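Local coordinates for protein CaaX farnesyltransferase alpha subunit Ram2 (Aspergillus fumigatus, PDB 4L9P) that forms the alpha subunit of the heterodimeric CAAX farnesyltransferase, which transfers farnesyl, and probably also geranylgeranyl, groups to CAAX proteins, at residues Ser198-Arg203 and Arg259-Tyr264. The protein carries 1 engineered substitution. Sequence-based numbering, arbitrary orientation.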
ATOM      1  N   SER A 198      14.150  -5.781  -4.389  1.00  2.80           N
ATOM      2  CA  SER A 198      13.683  -5.048  -5.599  1.00  2.65           C
ATOM      3  C   SER A 198      14.439  -5.542  -6.829  1.00  2.70           C
ATOM      4  O   SER A 198      13.887  -5.682  -7.944  1.00  3.93           O
ATOM      5  CB  SER A 198      13.970  -3.547  -5.450  1.00  2.88           C
ATOM      6  OG  SER A 198      13.284  -3.082  -4.271  1.00  4.19           O
ATOM      7  N   ALA A 199      15.724  -5.861  -6.642  1.00  2.52           N
ATOM      8  CA  ALA A 199      16.516  -6.379  -7.771  1.00  3.22           C
ATOM      9  C   ALA A 199      16.065  -7.806  -8.173  1.00  3.57           C
ATOM     10  O   ALA A 199      16.012  -8.139  -9.368  1.00  5.11           O
ATOM     11  CB  ALA A 199      18.000  -6.307  -7.422  1.00  4.23           C
ATOM     12  N   TRP A 200      15.747  -8.644  -7.168  1.00  3.04           N
ATOM     13  CA  TRP A 200      15.198  -9.965  -7.471  1.00  4.15           C
ATOM     14  C   TRP A 200      13.880  -9.846  -8.226  1.00  4.19           C
ATOM     15  O   TRP A 200      13.644 -10.609  -9.166  1.00  4.34           O
ATOM     16  CB  TRP A 200      14.983 -10.778  -6.184  1.00  4.48           C
ATOM     17  CG  TRP A 200      16.260 -11.302  -5.622  1.00  3.89           C
ATOM     18  CD1 TRP A 200      16.978 -10.771  -4.562  1.00  4.91           C
ATOM     19  CD2 TRP A 200      16.984 -12.468  -6.071  1.00  5.06           C
ATOM     20  NE1 TRP A 200      18.099 -11.557  -4.324  1.00  4.90           N
ATOM     21  CE2 TRP A 200      18.133 -12.588  -5.246  1.00  5.40           C
ATOM     22  CE3 TRP A 200      16.778 -13.397  -7.107  1.00  5.63           C
ATOM     23  CZ2 TRP A 200      19.086 -13.619  -5.420  1.00  6.05           C
ATOM     24  CZ3 TRP A 200      17.730 -14.438  -7.267  1.00  6.66           C
ATOM     25  CH2 TRP A 200      18.838 -14.548  -6.408  1.00  6.15           C
ATOM     26  N   ASN A 201      13.016  -8.896  -7.827  1.00  3.04           N
ATOM     27  CA  ASN A 201      11.743  -8.740  -8.502  1.00  2.92           C
ATOM     28  C   ASN A 201      11.928  -8.345  -9.967  1.00  3.27           C
ATOM     29  O   ASN A 201      11.212  -8.832 -10.848  1.00  4.39           O
ATOM     30  CB  ASN A 201      10.870  -7.736  -7.697  1.00  4.11           C
ATOM     31  CG  ASN A 201       9.534  -7.515  -8.372  1.00  3.88           C
ATOM     32  OD1 ASN A 201       8.654  -8.386  -8.292  1.00  5.42           O
ATOM     33  ND2 ASN A 201       9.404  -6.433  -9.161  1.00  4.23           N
ATOM     34  N   HIS A 202      12.873  -7.424 -10.196  1.00  3.33           N
ATOM     35  CA  HIS A 202      13.139  -7.002 -11.597  1.00  3.82           C
ATOM     36  C   HIS A 202      13.736  -8.174 -12.345  1.00  4.18           C
ATOM     37  O   HIS A 202      13.416  -8.376 -13.540  1.00  4.54           O
ATOM     38  CB  HIS A 202      14.101  -5.823 -11.569  1.00  4.33           C
ATOM     39  CG  HIS A 202      14.203  -5.119 -12.901  1.00  4.32           C
ATOM     40  ND1 HIS A 202      13.187  -4.306 -13.360  1.00  5.82           N
ATOM     41  CD2 HIS A 202      15.194  -5.070 -13.833  1.00  4.85           C
ATOM     42  CE1 HIS A 202      13.535  -3.807 -14.528  1.00  6.85           C
ATOM     43  NE2 HIS A 202      14.735  -4.276 -14.843  1.00  5.50           N
ATOM     44  N   ARG A 203      14.554  -9.007 -11.699  1.00  3.57           N
ATOM     45  CA  ARG A 203      15.130 -10.202 -12.380  1.00  4.23           C
ATOM     46  C   ARG A 203      13.995 -11.114 -12.860  1.00  5.35           C
ATOM     47  O   ARG A 203      14.053 -11.646 -13.975  1.00  6.07           O
ATOM     48  CB  ARG A 203      16.037 -10.996 -11.426  1.00  5.58           C
ATOM     49  CG  ARG A 203      16.843 -12.071 -12.215  1.00  6.36           C
ATOM     50  CD  ARG A 203      17.719 -12.922 -11.218  1.00  7.75           C
ATOM     51  NE  ARG A 203      18.482 -13.830 -12.055  1.00  9.43           N
ATOM     52  CZ  ARG A 203      19.714 -13.617 -12.499  1.00 10.44           C
ATOM     53  NH1 ARG A 203      20.441 -12.559 -12.074  1.00 11.01           N
ATOM     54  NH2 ARG A 203      20.224 -14.480 -13.381  1.00 11.67           N
ATOM     55  N   ARG A 259      15.462 -14.338   2.451  1.00  6.51           N
ATOM     56  CA  ARG A 259      14.232 -14.850   1.845  0.57  6.92           C
ATOM     57  C   ARG A 259      14.202 -14.698   0.327  1.00  6.71           C
ATOM     58  O   ARG A 259      13.643 -15.529  -0.366  1.00  7.31           O
ATOM     59  CB  ARG A 259      13.027 -14.134   2.457  0.57  8.74           C
ATOM     60  CG  ARG A 259      11.683 -14.506   1.846  0.57 11.31           C
ATOM     61  CD  ARG A 259      10.604 -13.766   2.611  0.57 13.22           C
ATOM     62  NE  ARG A 259      10.683 -14.043   4.066  0.57 15.63           N
ATOM     63  CZ  ARG A 259      10.217 -15.122   4.686  0.57 14.65           C
ATOM     64  NH1 ARG A 259       9.528 -16.064   4.010  0.57 15.64           N
ATOM     65  NH2 ARG A 259      10.365 -15.212   6.014  0.57 12.46           N
ATOM     66  N   SER A 260      14.765 -13.595  -0.181  1.00  5.98           N
ATOM     67  CA  SER A 260      14.507 -13.217  -1.591  1.00  6.04           C
ATOM     68  C   SER A 260      14.804 -14.304  -2.635  1.00  6.50           C
ATOM     69  O   SER A 260      13.954 -14.563  -3.459  1.00  6.60           O
ATOM     70  CB  SER A 260      15.243 -11.911  -1.952  1.00  6.39           C
ATOM     71  OG  SER A 260      14.728 -10.825  -1.165  1.00  5.79           O
ATOM     72  N   PRO A 261      16.004 -14.936  -2.602  1.00  7.07           N
ATOM     73  CA  PRO A 261      16.276 -15.971  -3.624  1.00  6.92           C
ATOM     74  C   PRO A 261      15.412 -17.220  -3.431  1.00  7.39           C
ATOM     75  O   PRO A 261      15.151 -17.883  -4.416  1.00  7.90           O
ATOM     76  CB  PRO A 261      17.760 -16.338  -3.410  1.00  6.81           C
ATOM     77  CG  PRO A 261      18.057 -15.933  -1.949  1.00  7.05           C
ATOM     78  CD  PRO A 261      17.229 -14.620  -1.823  1.00  6.97           C
ATOM     79  N   TRP A 262      15.000 -17.533  -2.202  1.00  6.88           N
ATOM     80  CA  TRP A 262      14.102 -18.678  -1.999  1.00  6.90           C
ATOM     81  C   TRP A 262      12.758 -18.378  -2.648  1.00  7.24           C
ATOM     82  O   TRP A 262      12.160 -19.246  -3.310  1.00  7.90           O
ATOM     83  CB  TRP A 262      13.903 -18.974  -0.511  1.00  7.70           C
ATOM     84  CG  TRP A 262      15.128 -19.531   0.165  1.00  8.65           C
ATOM     85  CD1 TRP A 262      16.020 -18.835   0.918  1.00  8.71           C
ATOM     86  CD2 TRP A 262      15.517 -20.906   0.243  1.00  8.92           C
ATOM     87  NE1 TRP A 262      16.980 -19.694   1.453  1.00  9.14           N
ATOM     88  CE2 TRP A 262      16.699 -20.967   1.033  1.00  9.02           C
ATOM     89  CE3 TRP A 262      14.997 -22.105  -0.298  1.00  9.88           C
ATOM     90  CZ2 TRP A 262      17.351 -22.197   1.330  1.00  9.53           C
ATOM     91  CZ3 TRP A 262      15.681 -23.327  -0.039  1.00 11.15           C
ATOM     92  CH2 TRP A 262      16.817 -23.352   0.797  1.00 10.91           C
ATOM     93  N   SER A 263      12.251 -17.156  -2.455  1.00  6.51           N
ATOM     94  CA  SER A 263      10.973 -16.777  -3.069  1.00  6.70           C
ATOM     95  C   SER A 263      11.126 -16.742  -4.593  1.00  6.44           C
ATOM     96  O   SER A 263      10.227 -17.148  -5.316  1.00  7.23           O
ATOM     97  CB  SER A 263      10.519 -15.425  -2.550  1.00  8.51           C
ATOM     98  OG  SER A 263      10.317 -15.504  -1.128  1.00 11.05           O
ATOM     99  N   TYR A 264      12.248 -16.242  -5.083  1.00  6.79           N
ATOM    100  CA  TYR A 264      12.468 -16.202  -6.538  1.00  7.01           C
ATOM    101  C   TYR A 264      12.448 -17.643  -7.080  1.00  7.31           C
ATOM    102  O   TYR A 264      11.767 -17.937  -8.082  1.00  7.59           O
ATOM    103  CB  TYR A 264      13.806 -15.521  -6.802  1.00  7.22           C
ATOM    104  CG  TYR A 264      14.144 -15.414  -8.251  1.00  6.64           C
ATOM    105  CD1 TYR A 264      13.545 -14.405  -9.030  1.00  7.97           C
ATOM    106  CD2 TYR A 264      15.025 -16.308  -8.866  1.00  8.02           C
ATOM    107  CE1 TYR A 264      13.836 -14.308 -10.377  1.00  7.97           C
ATOM    108  CE2 TYR A 264      15.337 -16.225 -10.245  1.00  7.52           C
ATOM    109  CZ  TYR A 264      14.728 -15.223 -10.984  1.00  7.76           C
ATOM    110  OH  TYR A 264      14.980 -15.099 -12.342  1.00  9.21           O
TER
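W200 and S260 hold the nearest CA atoms, 6.8 Å apart, between segments 198-203 and 259-264, on helices 197-208 and 259-272; the short axes run nearly parallel, 9.8 Å apart at 17°. Both belong to the helical, TPR-like alpha solenoid of prenyltransferase alpha subunits, where helix 238-254 and helix 180-192 also touch this buried junction. No hydrogen bond crosses it, and W200 has the largest share of the buried surface. S260 and P261 pack over one indole face. CB of S260 sits 3.3 Å from W200 CD1, while P261 CB makes a CH-pi contact, 4.0 Å from the centroid of the six-membered ring. Y264, with CG anti to its own N (chi1 -180°), lays a ring face over W200 CE3, which is 3.5 Å from Y264 CG; the two ring planes are inclined at 52°. Residues outside the two segments satisfy the polar ends: W200 NE1 bonds to V194 O, and S260 OG bonds to N197 and to N361 of the beta subunit Ram1. E244 OE1 is hydrogen-bonded to Y264 OH and salt-bridged to R203 NE, uniting the two helices through one carboxylate; R203 NH1 pairs with E187. The extended R203 chain passes that hydroxyl, with its CG 3.6 Å from Y264 OH.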